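Local coordinates for spore germination protein GerM (PDB 6GZB), which is of unknown molecular function but affects both sporulation and germination in Bacillus subtilis, at residues G118-D123 with W145-F150; A102-D107 with Q137-S142; E127-K132 with L158-H163; T51-L56 with V336-F341. All coordinates share one frame; numbering follows the deposited sequence.

Overall arrangement
Contacts 1, 2 and 3 lie within the first of the two tandem GerMN domains and illustrate how a helix, a sheet and their connecting loops share one apolar interior. Contacts 1 and 2 both use helix 136-147, contact 1 setting its end against strand 119-124 and contact 2 setting an earlier turn against the loop 102-107. Contact 3 reaches the same sheet as contact 1 through strand 155-160. Contacts 1 and 2 are buried and almost wholly aliphatic, contact 2 also laying a serine against methyls, whereas contact 3 adds an exposed lysine chain. Contact 4 differs: partly buried, it sets a carboxylate against a valine and brings the C-terminal tail beside strand 51-60.

Contact 1. Residues G118-D123 with W145-F150; sequences GTAIAD and WTLTQF
A beta-alpha-beta crossover, in which strand 119-124 leads through helix 136-147 to the parallel strand 155-160, places Leu147 of the helix over Ala120 and Ala122 of the first strand. One methyl does the touching: Leu147 CD1 lies 4.1 Å from Ala122 CB and 4.3 Å from Ala120 CB. The two alanines are two residues apart on the strand, so their methyls point to the same side, toward the helix, while the side chain of Ile121 between them points away. Leu147 reaches them by stretching out, since CD1 is anti to CA (chi2 176°) and forms the far end of the chain.

In this alpha/beta layer the strand offers only methyl-sized side chains to the helix here, consistent with the 7.5 Å between the CA atoms of Ala120 and Leu147. The neighbouring strand supplies Val156, and Leu83 of helix 78-84 packs on both Leu147 and Ala122. Ala120 is itself held in the sheet by backbone hydrogen bonds to Lys155 and Lys157.

A type I beta turn runs from Leu147 to Phe150, whose N makes only a weak bond, 3.4 Å, to Leu147 O. A firmer tie comes from the side chain of Gln149: its NE2 donates to Thr146 O at 2.8 Å, on a lone pair in the carbonyl plane and with an N-H...O angle of 161°. The same NE2 is hydrogen-bonded to Glu55 O of strand 51-60, and Gln149 CG rests 3.7 Å above one face of the Phe150 ring, toward its rim.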
loop_
_atom_site.group_PDB
_atom_site.type_symbol
_atom_site.label_atom_id
_atom_site.label_comp_id
_atom_site.label_asym_id
_atom_site.label_seq_id
_atom_site.Cartn_x
_atom_site.Cartn_y
_atom_site.Cartn_z
ATOM N N GLY A 118 17.621 10.736 0.394
ATOM C CA GLY A 118 16.517 9.776 0.312
ATOM C C GLY A 118 15.691 9.919 -0.959
ATOM O O GLY A 118 14.714 9.201 -1.154
ATOM N N THR A 119 16.110 10.817 -1.842
ATOM C CA THR A 119 15.406 11.062 -3.088
ATOM C C THR A 119 15.903 10.104 -4.154
ATOM O O THR A 119 17.104 9.994 -4.384
ATOM C CB THR A 119 15.638 12.502 -3.585
ATOM O OG1 THR A 119 15.085 13.424 -2.643
ATOM C CG2 THR A 119 14.984 12.721 -4.940
ATOM N N ALA A 120 14.976 9.415 -4.809
ATOM C CA ALA A 120 15.316 8.634 -5.990
ATOM C C ALA A 120 14.828 9.345 -7.228
ATOM O O ALA A 120 13.672 9.769 -7.298
ATOM C CB ALA A 120 14.698 7.251 -5.909
ATOM N N ILE A 121 15.718 9.485 -8.201
ATOM C CA ILE A 121 15.358 10.078 -9.471
ATOM C C ILE A 121 15.230 8.982 -10.516
ATOM O O ILE A 121 16.194 8.277 -10.819
ATOM C CB ILE A 121 16.408 11.116 -9.919
ATOM C CG1 ILE A 121 16.437 12.284 -8.932
ATOM C CG2 ILE A 121 16.079 11.636 -11.306
ATOM C CD1 ILE A 121 17.675 13.143 -9.031
ATOM N N ALA A 122 14.020 8.801 -11.022
ATOM C CA ALA A 122 13.758 7.771 -12.009
ATOM C C ALA A 122 13.667 8.407 -13.378
ATOM O O ALA A 122 12.734 9.161 -13.654
ATOM C CB ALA A 122 12.467 7.039 -11.682
ATOM N N ASP A 123 14.644 8.104 -14.228
ATOM C CA ASP A 123 14.764 8.752 -15.533
ATOM C C ASP A 123 14.400 7.741 -16.617
ATOM O O ASP A 123 15.104 6.760 -16.821
ATOM C CB ASP A 123 16.199 9.266 -15.729
ATOM C CG ASP A 123 16.341 10.203 -16.930
ATOM O OD1 ASP A 123 15.351 10.408 -17.664
ATOM O OD2 ASP A 123 17.464 10.691 -17.175
ATOM N N TRP A 145 5.412 3.901 -5.099
ATOM C CA TRP A 145 5.318 2.918 -4.034
ATOM C C TRP A 145 6.332 1.802 -4.239
ATOM O O TRP A 145 6.884 1.271 -3.267
ATOM C CB TRP A 145 3.902 2.354 -3.920
ATOM C CG TRP A 145 2.971 3.261 -3.187
ATOM C CD1 TRP A 145 2.577 4.505 -3.574
ATOM C CD2 TRP A 145 2.340 3.014 -1.932
ATOM N NE1 TRP A 145 1.771 5.062 -2.624
ATOM C CE2 TRP A 145 1.590 4.166 -1.609
ATOM C CE3 TRP A 145 2.328 1.933 -1.047
ATOM C CZ2 TRP A 145 0.853 4.278 -0.428
ATOM C CZ3 TRP A 145 1.588 2.043 0.132
ATOM C CH2 TRP A 145 0.873 3.209 0.432
ATOM N N THR A 146 6.640 1.498 -5.494
ATOM C CA THR A 146 7.666 0.501 -5.783
ATOM C C THR A 146 9.066 0.969 -5.342
ATOM O O THR A 146 9.807 0.222 -4.692
ATOM C CB THR A 146 7.674 0.096 -7.265
ATOM O OG1 THR A 146 6.401 -0.456 -7.619
ATOM C CG2 THR A 146 8.752 -0.945 -7.526
ATOM N N LEU A 147 9.395 2.225 -5.631
ATOM C CA LEU A 147 10.698 2.772 -5.260
ATOM C C LEU A 147 10.837 2.924 -3.751
ATOM O O LEU A 147 11.894 2.648 -3.191
ATOM C CB LEU A 147 10.938 4.124 -5.941
ATOM C CG LEU A 147 11.305 4.039 -7.421
ATOM C CD1 LEU A 147 11.438 5.428 -8.032
ATOM C CD2 LEU A 147 12.590 3.251 -7.586
ATOM N N THR A 148 9.769 3.342 -3.086
ATOM C CA THR A 148 9.846 3.672 -1.666
ATOM C C THR A 148 9.764 2.463 -0.759
ATOM O O THR A 148 9.797 2.602 0.466
ATOM C CB THR A 148 8.766 4.696 -1.248
ATOM O OG1 THR A 148 7.478 4.275 -1.702
ATOM C CG2 THR A 148 9.089 6.065 -1.845
ATOM N N GLN A 149 9.710 1.267 -1.334
ATOM C CA GLN A 149 9.825 0.065 -0.508
ATOM C C GLN A 149 11.238 -0.070 0.070
ATOM O O GLN A 149 11.444 -0.754 1.057
ATOM C CB GLN A 149 9.458 -1.196 -1.298
ATOM C CG GLN A 149 10.555 -1.709 -2.214
ATOM C CD GLN A 149 10.069 -2.847 -3.085
ATOM O OE1 GLN A 149 9.995 -3.983 -2.631
ATOM N NE2 GLN A 149 9.696 -2.543 -4.328
ATOM N N PHE A 150 12.214 0.542 -0.589
ATOM C CA PHE A 150 13.602 0.466 -0.157
ATOM C C PHE A 150 13.901 1.505 0.918
ATOM O O PHE A 150 13.406 2.640 0.872
ATOM C CB PHE A 150 14.525 0.691 -1.345
ATOM C CG PHE A 150 14.345 -0.303 -2.442
ATOM C CD1 PHE A 150 14.905 -1.562 -2.346
ATOM C CD2 PHE A 150 13.626 0.023 -3.582
ATOM C CE1 PHE A 150 14.749 -2.485 -3.367
ATOM C CE2 PHE A 150 13.452 -0.898 -4.600
ATOM C CZ PHE A 150 13.998 -2.163 -4.483
#

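Contact 2. Residues A102-D107 with Q137-S142; sequences AVLPAD and QKIVQS
Val103 and Ile139 meet with no aromatic ring or side-chain amide between them; the flat group that takes part is the peptide of Val103, whose O has Ile139 CG1 3.7 Å away and CD1 a little farther off. The rest is aliphatic. Val103 CG1 comes within 3.7 Å of Ile139 CG1, the two side chains sliding past each other in opposite directions. With CG1 anti to the backbone N (chi1 176°), CG1 reaches Ile139 and both methyls lie against Ser142, CG2 the nearer at 3.6 Å from its OG. On the next residue, Leu104 CD2 reaches Ile139 CG2 at 3.9 Å, so both branches of the isoleucine are engaged.

Thus the loop between strands 100-101 and 110-114 of this GerMN domain is laid on helix 136-147, and backbone hydrogen bonds to Leu86 hold Val103 and Leu104. Replacing Val103 by an alanine removes both gamma methyls, which would probably open a gap beside Ile139 CG1 and take away much of the aliphatic cover over Ser142 OG. The serine hydroxyl is hydrogen-bonded to Tyr57 O, so a buried polar atom lies against methyls while its bonding need is met by strand 51-60; between the two segments themselves cohesion is purely van der Waals.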
loop_
_atom_site.group_PDB
_atom_site.type_symbol
_atom_site.label_atom_id
_atom_site.label_comp_id
_atom_site.label_asym_id
_atom_site.label_seq_id
_atom_site.Cartn_x
_atom_site.Cartn_y
_atom_site.Cartn_z
ATOM N N ALA A 102 0.870 -5.445 -15.859
ATOM C CA ALA A 102 2.009 -4.563 -15.712
ATOM C C ALA A 102 1.587 -3.116 -15.920
ATOM O O ALA A 102 0.431 -2.837 -16.237
ATOM C CB ALA A 102 3.100 -4.955 -16.686
ATOM N N VAL A 103 2.514 -2.191 -15.714
ATOM C CA VAL A 103 2.150 -0.787 -15.500
ATOM C C VAL A 103 2.766 0.144 -16.546
ATOM O O VAL A 103 2.097 1.021 -17.083
ATOM C CB VAL A 103 2.596 -0.318 -14.102
ATOM C CG1 VAL A 103 2.297 1.163 -13.911
ATOM C CG2 VAL A 103 1.906 -1.131 -13.027
ATOM N N LEU A 104 4.063 0.014 -16.764
ATOM C CA LEU A 104 4.762 0.897 -17.693
ATOM C C LEU A 104 4.642 0.362 -19.115
ATOM O O LEU A 104 4.568 -0.852 -19.321
ATOM C CB LEU A 104 6.230 1.019 -17.303
ATOM C CG LEU A 104 6.477 1.556 -15.894
ATOM C CD1 LEU A 104 7.960 1.511 -15.555
ATOM C CD2 LEU A 104 5.912 2.965 -15.755
ATOM N N PRO A 105 4.592 1.268 -20.102
ATOM C CA PRO A 105 4.442 0.872 -21.503
ATOM C C PRO A 105 5.611 0.033 -21.996
ATOM O O PRO A 105 6.731 0.172 -21.499
ATOM C CB PRO A 105 4.384 2.207 -22.244
ATOM C CG PRO A 105 3.937 3.199 -21.213
ATOM C CD PRO A 105 4.561 2.731 -19.936
ATOM N N ALA A 106 5.339 -0.852 -22.952
ATOM C CA ALA A 106 6.360 -1.740 -23.504
ATOM C C ALA A 106 7.561 -0.950 -23.995
ATOM O O ALA A 106 7.421 0.162 -24.510
ATOM C CB ALA A 106 5.782 -2.571 -24.643
ATOM N N ASP A 107 8.743 -1.513 -23.768
ATOM C CA ASP A 107 9.993 -0.964 -24.274
ATOM C C ASP A 107 10.434 0.287 -23.515
ATOM O O ASP A 107 11.399 0.938 -23.904
ATOM C CB ASP A 107 9.893 -0.667 -25.772
ATOM C CG ASP A 107 9.635 -1.911 -26.601
ATOM O OD1 ASP A 107 10.381 -2.902 -26.443
ATOM O OD2 ASP A 107 8.685 -1.894 -27.415
ATOM N N GLN A 137 -2.605 8.306 -13.131
ATOM C CA GLN A 137 -2.358 8.335 -11.692
ATOM C C GLN A 137 -1.837 6.995 -11.193
ATOM O O GLN A 137 -1.023 6.948 -10.287
ATOM C CB GLN A 137 -3.633 8.699 -10.926
ATOM C CG GLN A 137 -3.965 10.176 -10.923
ATOM C CD GLN A 137 -4.530 10.628 -9.598
ATOM O OE1 GLN A 137 -3.790 11.035 -8.696
ATOM N NE2 GLN A 137 -5.841 10.512 -9.450
ATOM N N LYS A 138 -2.311 5.905 -11.787
ATOM C CA LYS A 138 -1.842 4.574 -11.415
ATOM C C LYS A 138 -0.344 4.456 -11.603
ATOM O O LYS A 138 0.360 3.930 -10.743
ATOM C CB LYS A 138 -2.542 3.503 -12.259
ATOM C CG LYS A 138 -4.050 3.462 -12.096
ATOM C CD LYS A 138 -4.667 2.356 -12.944
ATOM C CE LYS A 138 -6.124 2.649 -13.254
ATOM N NZ LYS A 138 -6.953 2.808 -12.033
ATOM N N ILE A 139 0.140 4.935 -12.748
ATOM C CA ILE A 139 1.558 4.860 -13.063
ATOM C C ILE A 139 2.408 5.630 -12.045
ATOM O O ILE A 139 3.415 5.119 -11.555
ATOM C CB ILE A 139 1.817 5.365 -14.493
ATOM C CG1 ILE A 139 1.323 4.324 -15.496
ATOM C CG2 ILE A 139 3.293 5.659 -14.719
ATOM C CD1 ILE A 139 1.056 4.888 -16.873
ATOM N N VAL A 140 1.994 6.842 -11.706
ATOM C CA VAL A 140 2.732 7.646 -10.724
ATOM C C VAL A 140 2.786 6.940 -9.369
ATOM O O VAL A 140 3.830 6.876 -8.728
ATOM C CB VAL A 140 2.094 9.037 -10.520
ATOM C CG1 VAL A 140 2.882 9.834 -9.485
ATOM C CG2 VAL A 140 2.044 9.801 -11.835
ATOM N N GLN A 141 1.651 6.406 -8.938
ATOM C CA GLN A 141 1.568 5.736 -7.646
ATOM C C GLN A 141 2.368 4.441 -7.632
ATOM O O GLN A 141 3.053 4.147 -6.646
ATOM C CB GLN A 141 0.111 5.460 -7.285
ATOM C CG GLN A 141 -0.673 6.716 -6.951
ATOM C CD GLN A 141 -2.170 6.517 -6.983
ATOM O OE1 GLN A 141 -2.660 5.406 -7.212
ATOM N NE2 GLN A 141 -2.913 7.598 -6.744
ATOM N N SER A 142 2.296 3.685 -8.729
ATOM C CA SER A 142 3.050 2.439 -8.859
ATOM C C SER A 142 4.555 2.664 -8.723
ATOM O O SER A 142 5.238 2.007 -7.940
ATOM C CB SER A 142 2.754 1.780 -10.205
ATOM O OG SER A 142 3.590 0.653 -10.418
#

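Contact 3. Residues E127-K132 with L158-H163; sequences EFKNYK and LRINGH
Ile160 ends strand 155-160 where a two-residue beta hairpin turns back to strand 163-164, and there its side chain meets Phe128 from the 3-10 segment that follows strand 119-124. The closely packed part is this pair. Ile160 CD1 lies 3.7 Å from Phe128 CD2, and CG1 follows at 3.9 Å, the two side chains crossing at about a right angle with the methyl approaching the ring obliquely. The ring gets there because CG is anti to the backbone N (chi1 -178°), which swings it off the 3-10 turn and toward the strand. Phe124, whose ring stacks on it, and Ile139 of helix 136-147 also pack against it.

The solvent side is looser and belongs to Lys129. Its chain, extended beyond CG, passes obliquely by the end of the isoleucine, with CG and CE each 4.0 Å from Ile160 CD1, while the ammonium end runs on past the methyl. Here the lysine contributes its hydrocarbon portion, so one methyl serves as the meeting point of an interior ring and an exposed chain.

The hairpin itself is a type I' turn through Asn161 and Gly162, both with positive phi. It is closed from both sides: His163 N donates to Ile160 O at 2.9 Å, and Ile160 N to His163 O at 3.0 Å.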
loop_
_atom_site.group_PDB
_atom_site.type_symbol
_atom_site.label_atom_id
_atom_site.label_comp_id
_atom_site.label_asym_id
_atom_site.label_seq_id
_atom_site.Cartn_x
_atom_site.Cartn_y
_atom_site.Cartn_z
ATOM N N GLU A 127 9.370 5.988 -24.375
ATOM C CA GLU A 127 8.229 5.054 -24.395
ATOM C C GLU A 127 7.334 5.208 -23.164
ATOM O O GLU A 127 6.166 4.795 -23.178
ATOM C CB GLU A 127 8.723 3.612 -24.475
ATOM C CG GLU A 127 9.251 3.220 -25.841
ATOM C CD GLU A 127 10.702 3.601 -26.046
ATOM O OE1 GLU A 127 11.315 4.176 -25.116
ATOM O OE2 GLU A 127 11.234 3.298 -27.135
ATOM N N PHE A 128 7.892 5.782 -22.096
ATOM C CA PHE A 128 7.138 6.077 -20.878
ATOM C C PHE A 128 5.834 6.818 -21.179
ATOM O O PHE A 128 4.869 6.727 -20.416
ATOM C CB PHE A 128 8.004 6.905 -19.922
ATOM C CG PHE A 128 7.340 7.222 -18.609
ATOM C CD1 PHE A 128 7.402 6.328 -17.555
ATOM C CD2 PHE A 128 6.704 8.445 -18.408
ATOM C CE1 PHE A 128 6.826 6.632 -16.331
ATOM C CE2 PHE A 128 6.140 8.763 -17.183
ATOM C CZ PHE A 128 6.187 7.852 -16.148
ATOM N N LYS A 129 5.801 7.532 -22.303
ATOM C CA LYS A 129 4.646 8.346 -22.657
ATOM C C LYS A 129 3.499 7.527 -23.224
ATOM O O LYS A 129 2.381 8.030 -23.327
ATOM C CB LYS A 129 5.038 9.422 -23.664
ATOM C CG LYS A 129 6.040 10.426 -23.131
ATOM C CD LYS A 129 6.246 11.570 -24.115
ATOM C CE LYS A 129 7.291 12.545 -23.601
ATOM N NZ LYS A 129 7.958 13.305 -24.692
ATOM N N ASN A 130 3.761 6.267 -23.567
ATOM C CA ASN A 130 2.813 5.479 -24.358
ATOM C C ASN A 130 1.794 4.735 -23.503
ATOM O O ASN A 130 1.574 3.546 -23.701
ATOM C CB ASN A 130 3.551 4.464 -25.225
ATOM C CG ASN A 130 4.453 5.114 -26.249
ATOM O OD1 ASN A 130 4.226 6.248 -26.668
ATOM N ND2 ASN A 130 5.505 4.403 -26.637
ATOM N N TYR A 131 1.144 5.442 -22.588
ATOM C CA TYR A 131 0.115 4.851 -21.745
ATOM C C TYR A 131 -1.237 5.491 -22.043
ATOM O O TYR A 131 -1.301 6.568 -22.623
ATOM C CB TYR A 131 0.482 5.033 -20.271
ATOM C CG TYR A 131 0.620 6.478 -19.835
ATOM C CD1 TYR A 131 -0.485 7.211 -19.447
ATOM C CD2 TYR A 131 1.858 7.095 -19.793
ATOM C CE1 TYR A 131 -0.362 8.518 -19.018
ATOM C CE2 TYR A 131 1.993 8.402 -19.369
ATOM C CZ TYR A 131 0.871 9.122 -19.020
ATOM O OH TYR A 131 0.976 10.436 -18.608
ATOM N N LYS A 132 -2.313 4.838 -21.616
ATOM C CA LYS A 132 -3.650 5.418 -21.711
ATOM C C LYS A 132 -3.903 6.426 -20.596
ATOM O O LYS A 132 -3.484 6.228 -19.458
ATOM C CB LYS A 132 -4.705 4.316 -21.641
ATOM C CG LYS A 132 -4.702 3.390 -22.845
ATOM C CD LYS A 132 -5.804 2.345 -22.744
ATOM C CE LYS A 132 -5.872 1.482 -23.997
ATOM N NZ LYS A 132 -6.061 0.035 -23.687
ATOM N N LEU A 158 10.559 12.211 -11.051
ATOM C CA LEU A 158 10.380 11.529 -12.326
ATOM C C LEU A 158 11.009 12.350 -13.449
ATOM O O LEU A 158 10.883 13.566 -13.475
ATOM C CB LEU A 158 8.888 11.338 -12.600
ATOM C CG LEU A 158 8.178 10.062 -12.116
ATOM C CD1 LEU A 158 8.921 9.323 -11.024
ATOM C CD2 LEU A 158 6.760 10.368 -11.671
ATOM N N ARG A 159 11.710 11.686 -14.360
ATOM C CA ARG A 159 12.196 12.347 -15.564
ATOM C C ARG A 159 11.916 11.512 -16.794
ATOM O O ARG A 159 11.819 10.288 -16.715
ATOM C CB ARG A 159 13.698 12.604 -15.458
ATOM C CG ARG A 159 14.072 13.668 -14.442
ATOM C CD ARG A 159 15.578 13.754 -14.271
ATOM N NE ARG A 159 15.954 14.783 -13.312
ATOM C CZ ARG A 159 17.203 15.156 -13.062
ATOM N NH1 ARG A 159 18.216 14.630 -13.743
ATOM N NH2 ARG A 159 17.434 16.090 -12.156
ATOM N N ILE A 160 11.802 12.181 -17.937
ATOM C CA ILE A 160 11.834 11.506 -19.234
ATOM C C ILE A 160 13.005 12.031 -20.062
ATOM O O ILE A 160 13.089 13.224 -20.346
ATOM C CB ILE A 160 10.527 11.715 -20.012
ATOM C CG1 ILE A 160 9.331 11.246 -19.186
ATOM C CG2 ILE A 160 10.569 10.974 -21.341
ATOM C CD1 ILE A 160 7.997 11.576 -19.825
ATOM N N ASN A 161 13.950 11.148 -20.364
ATOM C CA ASN A 161 15.170 11.524 -21.063
ATOM C C ASN A 161 15.833 12.748 -20.433
ATOM O O ASN A 161 16.303 13.638 -21.130
ATOM C CB ASN A 161 14.866 11.774 -22.539
ATOM C CG ASN A 161 14.718 10.482 -23.329
ATOM O OD1 ASN A 161 13.828 10.353 -24.173
ATOM N ND2 ASN A 161 15.579 9.508 -23.042
ATOM N N GLY A 162 15.855 12.788 -19.104
ATOM C CA GLY A 162 16.580 13.814 -18.372
ATOM C C GLY A 162 15.764 15.071 -18.112
ATOM O O GLY A 162 16.171 15.928 -17.332
ATOM N N HIS A 163 14.578 15.153 -18.708
ATOM C CA HIS A 163 13.697 16.305 -18.509
ATOM C C HIS A 163 12.809 16.095 -17.280
ATOM O O HIS A 163 12.154 15.062 -17.153
ATOM C CB HIS A 163 12.835 16.518 -19.756
ATOM C CG HIS A 163 11.762 17.544 -19.590
ATOM N ND1 HIS A 163 12.028 18.894 -19.491
ATOM C CD2 HIS A 163 10.414 17.422 -19.552
ATOM C CE1 HIS A 163 10.889 19.555 -19.369
ATOM N NE2 HIS A 163 9.896 18.683 -19.386
#

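Contact 4. Residues T51-L56 with V336-F341; sequences TVMREL and VNTGSF
Glu55 faces Val336 with a carboxylate whose OE1 is held by Tyr57 OH in a hydrogen bond and has Arg181 NH2 as a partner in a long, weak ion pair. The other oxygen makes the contact: Glu55 OE2 sits 3.4 Å from Val336 CG2 and 3.6 Å from its CB, against the side of the valine. No hydrogen bond links the two segments, so this is a polar atom resting on an aliphatic surface, while OE1 has the Tyr57 hydrogen bond. The glutamate spans the distance with an extended chain (chi2 180°), although its CB does not itself point straight at the tail.

A second, looser touch lies farther along. Met53, two residues back on the same strand, brings its terminal CE to 4.4 Å from Thr338 CG2, methyl to methyl. Thr338 OG1 is hydrogen-bonded to Gln335 OE1, which leaves the methyl branch for the methionine.

Such a contact joins segments whose closest ends are 280 residues apart, bringing the C-terminal tail beside the first strand. Strand 65-73 ties the two together: it pairs antiparallel with strand 51-60, and its Thr69 makes backbone hydrogen bonds to Asn337 and Gly339, with Thr69 OG1 bonded to Val336 O. Asn337 adds side-chain bonds to Ala67 O of that strand and to Tyr215 N of strand 213-223, while Gln149, just past helix 136-147, is hydrogen-bonded to Glu55 O.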
loop_
_atom_site.group_PDB
_atom_site.type_symbol
_atom_site.label_atom_id
_atom_site.label_comp_id
_atom_site.label_asym_id
_atom_site.label_seq_id
_atom_site.Cartn_x
_atom_site.Cartn_y
_atom_site.Cartn_z
ATOM N N THR A 51 17.276 -15.405 -6.217
ATOM C CA THR A 51 16.242 -14.371 -6.320
ATOM C C THR A 51 16.002 -13.691 -4.976
ATOM O O THR A 51 16.326 -14.241 -3.929
ATOM C CB THR A 51 14.892 -14.936 -6.822
ATOM O OG1 THR A 51 14.370 -15.880 -5.879
ATOM C CG2 THR A 51 15.046 -15.601 -8.184
ATOM N N VAL A 52 15.439 -12.485 -5.027
ATOM C CA VAL A 52 14.983 -11.777 -3.838
ATOM C C VAL A 52 13.508 -11.397 -4.003
ATOM O O VAL A 52 13.086 -10.968 -5.080
ATOM C CB VAL A 52 15.811 -10.498 -3.617
ATOM C CG1 VAL A 52 15.455 -9.844 -2.291
ATOM C CG2 VAL A 52 17.292 -10.827 -3.658
ATOM N N MET A 53 12.722 -11.607 -2.953
ATOM C CA MET A 53 11.304 -11.275 -2.988
ATOM C C MET A 53 11.129 -9.757 -2.925
ATOM O O MET A 53 11.652 -9.107 -2.035
ATOM C CB MET A 53 10.578 -11.934 -1.811
ATOM C CG MET A 53 10.569 -13.461 -1.849
ATOM S SD MET A 53 10.086 -14.130 -3.453
ATOM C CE MET A 53 8.326 -13.809 -3.449
ATOM N N ARG A 54 10.407 -9.197 -3.885
ATOM C CA ARG A 54 10.318 -7.748 -4.029
ATOM C C ARG A 54 8.867 -7.314 -4.261
ATOM O O ARG A 54 8.127 -7.970 -4.985
ATOM C CB ARG A 54 11.195 -7.291 -5.198
ATOM C CG ARG A 54 11.546 -5.821 -5.166
ATOM C CD ARG A 54 12.533 -5.545 -4.046
ATOM N NE ARG A 54 13.856 -6.065 -4.372
ATOM C CZ ARG A 54 14.846 -6.196 -3.497
ATOM N NH1 ARG A 54 14.656 -5.889 -2.221
ATOM N NH2 ARG A 54 16.029 -6.633 -3.900
ATOM N N GLU A 55 8.477 -6.188 -3.675
ATOM C CA GLU A 55 7.158 -5.617 -3.939
ATOM C C GLU A 55 7.130 -4.999 -5.335
ATOM O O GLU A 55 7.965 -4.160 -5.673
ATOM C CB GLU A 55 6.792 -4.566 -2.886
ATOM C CG GLU A 55 6.435 -5.118 -1.512
ATOM C CD GLU A 55 6.087 -4.018 -0.500
ATOM O OE1 GLU A 55 5.964 -2.826 -0.884
ATOM O OE2 GLU A 55 5.894 -4.354 0.684
ATOM N N LEU A 56 6.192 -5.453 -6.158
ATOM C CA LEU A 56 5.861 -4.758 -7.396
ATOM C C LEU A 56 4.432 -4.248 -7.308
ATOM O O LEU A 56 3.506 -5.016 -7.049
ATOM C CB LEU A 56 6.011 -5.684 -8.599
ATOM C CG LEU A 56 7.368 -6.355 -8.784
ATOM C CD1 LEU A 56 7.315 -7.275 -9.999
ATOM C CD2 LEU A 56 8.474 -5.323 -8.940
ATOM N N VAL A 336 4.510 -8.459 1.789
ATOM C CA VAL A 336 3.140 -8.004 1.568
ATOM C C VAL A 336 2.580 -8.618 0.281
ATOM O O VAL A 336 3.119 -8.396 -0.796
ATOM C CB VAL A 336 3.086 -6.469 1.460
ATOM C CG1 VAL A 336 1.658 -5.995 1.204
ATOM C CG2 VAL A 336 3.656 -5.833 2.719
ATOM N N ASN A 337 1.510 -9.401 0.394
ATOM C CA ASN A 337 0.812 -9.916 -0.794
ATOM C C ASN A 337 1.747 -10.767 -1.659
ATOM O O ASN A 337 1.977 -10.467 -2.831
ATOM C CB ASN A 337 0.283 -8.759 -1.652
ATOM C CG ASN A 337 -0.832 -7.980 -0.983
ATOM O OD1 ASN A 337 -1.497 -8.475 -0.082
ATOM N ND2 ASN A 337 -1.105 -6.785 -1.499
ATOM N N THR A 338 2.303 -11.822 -1.085
ATOM C CA THR A 338 3.103 -12.750 -1.866
ATOM C C THR A 338 2.272 -13.200 -3.045
ATOM O O THR A 338 1.103 -13.525 -2.894
ATOM C CB THR A 338 3.539 -13.965 -1.025
ATOM O OG1 THR A 338 4.306 -13.500 0.088
ATOM C CG2 THR A 338 4.396 -14.908 -1.857
ATOM N N GLY A 339 2.831 -13.066 -4.238
ATOM C CA GLY A 339 2.111 -13.415 -5.448
ATOM C C GLY A 339 2.100 -14.911 -5.715
ATOM O O GLY A 339 2.928 -15.652 -5.182
ATOM N N SER A 340 1.137 -15.351 -6.523
ATOM C CA SER A 340 1.128 -16.716 -7.064
ATOM C C SER A 340 1.145 -16.690 -8.585
ATOM O O SER A 340 0.288 -16.089 -9.223
ATOM C CB SER A 340 -0.111 -17.472 -6.598
ATOM O OG SER A 340 -0.066 -17.676 -5.199
ATOM N N PHE A 341 2.133 -17.350 -9.165
ATOM C CA PHE A 341 2.210 -17.476 -10.603
ATOM C C PHE A 341 2.559 -18.905 -10.987
ATOM O O PHE A 341 2.747 -19.172 -12.166
ATOM C CB PHE A 341 3.259 -16.512 -11.166
ATOM C CG PHE A 341 4.617 -16.687 -10.569
ATOM C CD1 PHE A 341 4.909 -16.153 -9.331
ATOM C CD2 PHE A 341 5.577 -17.456 -11.209
ATOM C CE1 PHE A 341 6.142 -16.372 -8.740
ATOM C CE2 PHE A 341 6.814 -17.675 -10.630
ATOM C CZ PHE A 341 7.099 -17.128 -9.392
#